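Local coordinates for protein transcriptional regulator, GntR family (Thermotoga maritima, PDB 3SXM) that probably regulates transcription by binding DNA, and binds zinc in the C-terminal FCD domain, which this metal-free chain represents, at residues M18-L23 with G117-L122; E38-I43 with L106-I111. The protein carries 3 engineered substitutions. All coordinates share one frame; numbering follows the deposited sequence.

From the N terminus, helix 5-25 comes first and supplies residues 18-23 of contact 1. After the short helix 27-31, helix 34-44 supplies residues 38-43 of contact 2. The chain then runs through helices 51-68 and 73-90 before helix 96-111 returns to close contact 2. Helix 115-135 closes contact 1 last. Contact 2 therefore nests within contact 1, and the two do not cross. Contact 1 ties the first long helix to the last, and contact 2 ties a short early helix to the one before the last. Their centres lie about 14 Å apart. They meet where Ala118 packs on Ile110 and where Arg109 NH1 probably donates a hydrogen bond to Gly117 O.

Contact 1 of 2, residues M18-L23 with G117-L122; sequences MEVFCL and GAIEKL
Leu23 and Leu122 both hold CG anti to the backbone N (chi1 -176° and 174°), and this brings their branches into the interface, where the two side chains pass one another head to tail. Their CD2 methyls meet, Leu23 CD2 lying 3.8 Å from Leu122 CD2. The Leu23 methyl also reaches the opposing backbone, with its CD2 3.9 Å from Ala118 O. Val20 uses both of its branches. Val20 CG2 is 3.9 Å from Leu122 CD2. Val20 CG1 meets Ile119 CG2, also at 3.9 Å, and the two side chains cross at about a right angle. Segments 18-23 and 117-122 run almost antiparallel, at 169°, and their axes approach to 10.3 Å. This is a helix pair of the all-helical FCD domain, joining helix 5-25 to helix 115-135. No hydrogen bond spans the pair, and the side chains that meet are mostly apolar. Glu19 is the charged one among them. Its extended chain passes Leu122 at about a right angle, with Glu19 CB 4.0 Å from Leu122 CD2 and Glu19 OE1 3.6 Å from Leu122 CD1. The buried carboxylate is satisfied elsewhere: Glu19 OE1 is hydrogen-bonded to His63 ND1, while OE2 has a salt bridge to Arg15 and a hydrogen bond to Tyr79. His63 is a zinc ligand in another structure of this protein, and no metal is bound here. Glu19 is thus placed to act as a second-shell group, and its bond to ND1 probably helps to set the turn of the His63 ring. Leu122 also touches His63, so the apolar packing runs up to the metal site. Beyond the pair, Leu23 and Ala118 both rest on Ile110 of helix 96-111.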
loop_
_atom_site.group_PDB
_atom_site.type_symbol
_atom_site.label_atom_id
_atom_site.label_comp_id
_atom_site.label_asym_id
_atom_site.label_seq_id
_atom_site.Cartn_x
_atom_site.Cartn_y
_atom_site.Cartn_z
ATOM N N MET A 18 3.534 -0.554 -1.091
ATOM C CA MET A 18 3.693 -1.486 0.016
ATOM C C MET A 18 4.985 -1.203 0.787
ATOM O O MET A 18 5.000 -1.164 2.018
ATOM C CB MET A 18 3.672 -2.925 -0.478
ATOM C CG MET A 18 2.368 -3.312 -1.173
ATOM S SD MET A 18 2.304 -4.994 -1.758
ATOM C CE MET A 18 2.132 -5.823 -0.277
ATOM N N GLU A 19 6.104 -1.058 0.084
ATOM C CA GLU A 19 7.413 -0.928 0.766
ATOM C C GLU A 19 7.521 0.376 1.530
ATOM O O GLU A 19 8.048 0.412 2.640
ATOM C CB GLU A 19 8.555 -1.133 -0.238
ATOM C CG GLU A 19 8.569 -2.468 -0.910
ATOM C CD GLU A 19 9.796 -2.636 -1.773
ATOM O OE1 GLU A 19 10.783 -1.926 -1.469
ATOM O OE2 GLU A 19 9.808 -3.474 -2.698
ATOM N N VAL A 20 7.088 1.476 0.944
ATOM C CA VAL A 20 7.163 2.776 1.600
ATOM C C VAL A 20 6.223 2.778 2.797
ATOM O O VAL A 20 6.576 3.299 3.855
ATOM C CB VAL A 20 6.867 3.934 0.650
ATOM C CG1 VAL A 20 6.655 5.258 1.424
ATOM C CG2 VAL A 20 7.988 4.058 -0.411
ATOM N N PHE A 21 5.010 2.217 2.661
ATOM C CA PHE A 21 4.123 2.143 3.812
ATOM C C PHE A 21 4.834 1.440 4.960
ATOM O O PHE A 21 4.731 1.877 6.107
ATOM C CB PHE A 21 2.822 1.378 3.473
ATOM C CG PHE A 21 1.861 1.280 4.634
ATOM C CD1 PHE A 21 0.964 2.293 4.876
ATOM C CD2 PHE A 21 1.823 0.171 5.465
ATOM C CE1 PHE A 21 0.028 2.207 5.892
ATOM C CE2 PHE A 21 0.951 0.131 6.531
ATOM C CZ PHE A 21 0.060 1.127 6.729
ATOM N N CYS A 22 5.451 0.300 4.700
ATOM C CA CYS A 22 6.080 -0.469 5.788
ATOM C C CYS A 22 7.314 0.244 6.358
ATOM O O CYS A 22 7.502 0.304 7.577
ATOM C CB CYS A 22 6.401 -1.884 5.343
ATOM S SG CYS A 22 4.931 -2.870 5.020
ATOM N N LEU A 23 8.181 0.771 5.492
ATOM C CA LEU A 23 9.308 1.565 5.977
ATOM C C LEU A 23 8.880 2.751 6.851
ATOM O O LEU A 23 9.481 3.034 7.920
ATOM C CB LEU A 23 10.199 2.051 4.786
ATOM C CG LEU A 23 11.471 2.819 5.185
ATOM C CD1 LEU A 23 12.403 2.022 6.116
ATOM C CD2 LEU A 23 12.164 3.265 3.889
ATOM N N GLY A 117 14.846 10.904 4.892
ATOM C CA GLY A 117 15.821 10.636 3.839
ATOM C C GLY A 117 15.758 9.186 3.393
ATOM O O GLY A 117 15.938 8.887 2.213
ATOM N N ALA A 118 15.486 8.253 4.298
ATOM C CA ALA A 118 15.363 6.857 3.897
ATOM C C ALA A 118 14.181 6.622 2.983
ATOM O O ALA A 118 14.312 5.923 1.979
ATOM C CB ALA A 118 15.264 5.940 5.082
ATOM N N ILE A 119 13.047 7.244 3.307
ATOM C CA ILE A 119 11.871 7.117 2.456
ATOM C C ILE A 119 12.154 7.711 1.096
ATOM O O ILE A 119 11.842 7.126 0.063
ATOM C CB ILE A 119 10.679 7.789 3.151
ATOM C CG1 ILE A 119 10.297 6.987 4.400
ATOM C CG2 ILE A 119 9.482 7.862 2.171
ATOM C CD1 ILE A 119 9.439 7.799 5.389
ATOM N N GLU A 120 12.818 8.855 1.077
ATOM C CA GLU A 120 13.194 9.478 -0.200
ATOM C C GLU A 120 14.081 8.542 -1.019
ATOM O O GLU A 120 13.885 8.393 -2.219
ATOM C CB GLU A 120 13.930 10.809 -0.008
ATOM C CG GLU A 120 13.071 11.944 0.472
ATOM C CD GLU A 120 13.870 13.224 0.717
ATOM O OE1 GLU A 120 15.087 13.298 0.374
ATOM O OE2 GLU A 120 13.276 14.177 1.248
ATOM N N LYS A 121 15.061 7.917 -0.382
ATOM C CA LYS A 121 15.997 7.061 -1.120
ATOM C C LYS A 121 15.315 5.803 -1.669
ATOM O O LYS A 121 15.640 5.359 -2.771
ATOM C CB LYS A 121 17.199 6.653 -0.247
ATOM C CG LYS A 121 18.363 6.006 -0.991
ATOM C CD LYS A 121 19.047 7.072 -1.931
ATOM C CE LYS A 121 20.289 6.604 -2.595
ATOM N NZ LYS A 121 20.722 7.704 -3.550
ATOM N N LEU A 122 14.400 5.223 -0.908
ATOM C CA LEU A 122 13.659 4.078 -1.360
ATOM C C LEU A 122 12.832 4.452 -2.621
ATOM O O LEU A 122 12.833 3.717 -3.611
ATOM C CB LEU A 122 12.806 3.506 -0.214
ATOM C CG LEU A 122 11.861 2.368 -0.649
ATOM C CD1 LEU A 122 12.598 1.217 -1.259
ATOM C CD2 LEU A 122 11.053 1.838 0.528
#

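Contact 2 of 2, residues E38-I43 with L106-I111; sequences EIKGEI and LIERII
The flat carboxylate of Glu108 turns one oxygen to Lys40, and the lysine chain lies over neither of its faces: Glu108 OE1 is 3.9 Å from Lys40 CE. The ammonium group stays beyond salt-bridge range, Lys40 NZ lying 4.3 Å from Glu108 OE1, so the attraction is probably modest. A bend at chi2 (60°) swings the Glu108 carboxylate toward the lysine. Nearer the backbone the lysine passes Ile107 aslant, with Lys40 CB 4.0 Å from Ile107 CG2. Further out it crosses Ile111 at about a right angle. There Lys40 CE comes within 3.2 Å of Ile111 CD1, tighter than usual for two carbons, and the detail is doubtful. With an alanine in place of Lys40, Glu108 would probably lose the positive charge near it, and Ile107 CG2 the lysine CG that lies beside it. Within the helical FCD domain, this contact packs helix 34-44 against helix 96-111; segments 38-43 and 106-111 cross at -141°. The buried part centres on Ile107. Its CD1 meets Ile43 tip to tip, with Ile107 CD1 3.9 Å from Ile43 CD1. The same Ile107 CD1 lies 3.9 Å from Ile39 CG2, where the two side chains cross at about a right angle. Ile43 also packs on His103, a zinc ligand in another structure of this protein, and Ile107 rests on Leu36.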
loop_
_atom_site.group_PDB
_atom_site.type_symbol
_atom_site.label_atom_id
_atom_site.label_comp_id
_atom_site.label_asym_id
_atom_site.label_seq_id
_atom_site.Cartn_x
_atom_site.Cartn_y
_atom_site.Cartn_z
ATOM N N GLU A 38 23.132 -7.473 8.787
ATOM C CA GLU A 38 23.715 -8.577 8.033
ATOM C C GLU A 38 23.710 -8.239 6.522
ATOM O O GLU A 38 24.676 -8.542 5.810
ATOM C CB GLU A 38 22.910 -9.851 8.210
ATOM C CG GLU A 38 23.049 -10.509 9.539
ATOM C CD GLU A 38 22.290 -11.819 9.604
ATOM O OE1 GLU A 38 22.058 -12.436 8.534
ATOM O OE2 GLU A 38 21.941 -12.230 10.730
ATOM N N ILE A 39 22.659 -7.607 6.064
ATOM C CA ILE A 39 22.549 -7.206 4.644
ATOM C C ILE A 39 23.568 -6.135 4.370
ATOM O O ILE A 39 24.306 -6.213 3.406
ATOM C CB ILE A 39 21.169 -6.700 4.295
ATOM C CG1 ILE A 39 20.130 -7.845 4.398
ATOM C CG2 ILE A 39 21.149 -6.067 2.923
ATOM C CD1 ILE A 39 18.684 -7.351 4.384
ATOM N N LYS A 40 23.663 -5.142 5.248
ATOM C CA LYS A 40 24.673 -4.079 5.112
ATOM C C LYS A 40 26.069 -4.694 5.005
ATOM O O LYS A 40 26.864 -4.237 4.213
ATOM C CB LYS A 40 24.639 -3.149 6.325
ATOM C CG LYS A 40 25.564 -1.957 6.377
ATOM C CD LYS A 40 25.531 -1.380 7.807
ATOM C CE LYS A 40 26.118 0.025 7.911
ATOM N NZ LYS A 40 27.577 0.061 7.935
ATOM N N GLY A 41 26.361 -5.712 5.819
ATOM C CA GLY A 41 27.645 -6.343 5.845
ATOM C C GLY A 41 27.976 -7.010 4.529
ATOM O O GLY A 41 29.131 -6.969 4.061
ATOM N N GLU A 42 26.961 -7.633 3.965
ATOM C CA GLU A 42 27.088 -8.294 2.643
ATOM C C GLU A 42 27.482 -7.267 1.572
ATOM O O GLU A 42 28.373 -7.494 0.754
ATOM C CB GLU A 42 25.736 -8.886 2.276
ATOM C CG GLU A 42 25.722 -9.845 1.137
ATOM C CD GLU A 42 24.532 -10.760 1.263
ATOM O OE1 GLU A 42 23.417 -10.311 0.921
ATOM O OE2 GLU A 42 24.706 -11.895 1.763
ATOM N N ILE A 43 26.786 -6.135 1.585
ATOM C CA ILE A 43 27.014 -5.096 0.595
ATOM C C ILE A 43 28.355 -4.473 0.764
ATOM O O ILE A 43 29.043 -4.209 -0.227
ATOM C CB ILE A 43 25.879 -4.037 0.697
ATOM C CG1 ILE A 43 24.568 -4.611 0.164
ATOM C CG2 ILE A 43 26.274 -2.770 -0.067
ATOM C CD1 ILE A 43 23.362 -3.710 0.383
ATOM N N LEU A 106 20.714 3.769 1.265
ATOM C CA LEU A 106 19.400 3.634 1.931
ATOM C C LEU A 106 19.600 3.048 3.328
ATOM O O LEU A 106 19.032 3.527 4.325
ATOM C CB LEU A 106 18.508 2.743 1.084
ATOM C CG LEU A 106 17.177 2.274 1.688
ATOM C CD1 LEU A 106 16.320 3.432 2.095
ATOM C CD2 LEU A 106 16.460 1.428 0.698
ATOM N N ILE A 107 20.333 1.957 3.404
ATOM C CA ILE A 107 20.551 1.329 4.696
ATOM C C ILE A 107 21.213 2.312 5.661
ATOM O O ILE A 107 20.830 2.399 6.834
ATOM C CB ILE A 107 21.342 0.078 4.553
ATOM C CG1 ILE A 107 20.540 -0.964 3.791
ATOM C CG2 ILE A 107 21.719 -0.458 5.924
ATOM C CD1 ILE A 107 21.341 -2.156 3.367
ATOM N N GLU A 108 22.191 3.092 5.207
ATOM C CA GLU A 108 22.888 3.981 6.143
ATOM C C GLU A 108 21.947 5.070 6.622
ATOM O O GLU A 108 22.002 5.463 7.780
ATOM C CB GLU A 108 24.142 4.550 5.519
ATOM C CG GLU A 108 24.872 5.599 6.343
ATOM C CD GLU A 108 25.341 5.141 7.675
ATOM O OE1 GLU A 108 25.688 3.941 7.782
ATOM O OE2 GLU A 108 25.353 5.998 8.606
ATOM N N ARG A 109 21.036 5.530 5.758
ATOM C CA ARG A 109 20.028 6.533 6.187
ATOM C C ARG A 109 19.163 5.943 7.274
ATOM O O ARG A 109 18.808 6.608 8.248
ATOM C CB ARG A 109 19.180 7.025 5.014
ATOM C CG ARG A 109 19.986 7.892 4.014
ATOM C CD ARG A 109 19.115 8.474 2.920
ATOM N NE ARG A 109 19.924 9.128 1.868
ATOM C CZ ARG A 109 19.440 9.857 0.883
ATOM N NH1 ARG A 109 18.140 10.056 0.770
ATOM N NH2 ARG A 109 20.252 10.353 -0.023
ATOM N N ILE A 110 18.745 4.712 7.087
ATOM C CA ILE A 110 17.931 4.021 8.084
ATOM C C ILE A 110 18.688 3.899 9.417
ATOM O O ILE A 110 18.151 4.289 10.505
ATOM C CB ILE A 110 17.450 2.617 7.595
ATOM C CG1 ILE A 110 16.543 2.742 6.364
ATOM C CG2 ILE A 110 16.752 1.888 8.735
ATOM C CD1 ILE A 110 16.277 1.386 5.696
ATOM N N ILE A 111 19.864 3.342 9.389
ATOM C CA ILE A 111 20.674 3.179 10.583
ATOM C C ILE A 111 20.957 4.465 11.306
ATOM O O ILE A 111 21.016 4.490 12.487
ATOM C CB ILE A 111 22.039 2.656 10.215
ATOM C CG1 ILE A 111 21.945 1.244 9.744
ATOM C CG2 ILE A 111 22.965 2.748 11.362
ATOM C CD1 ILE A 111 23.294 0.742 9.328
#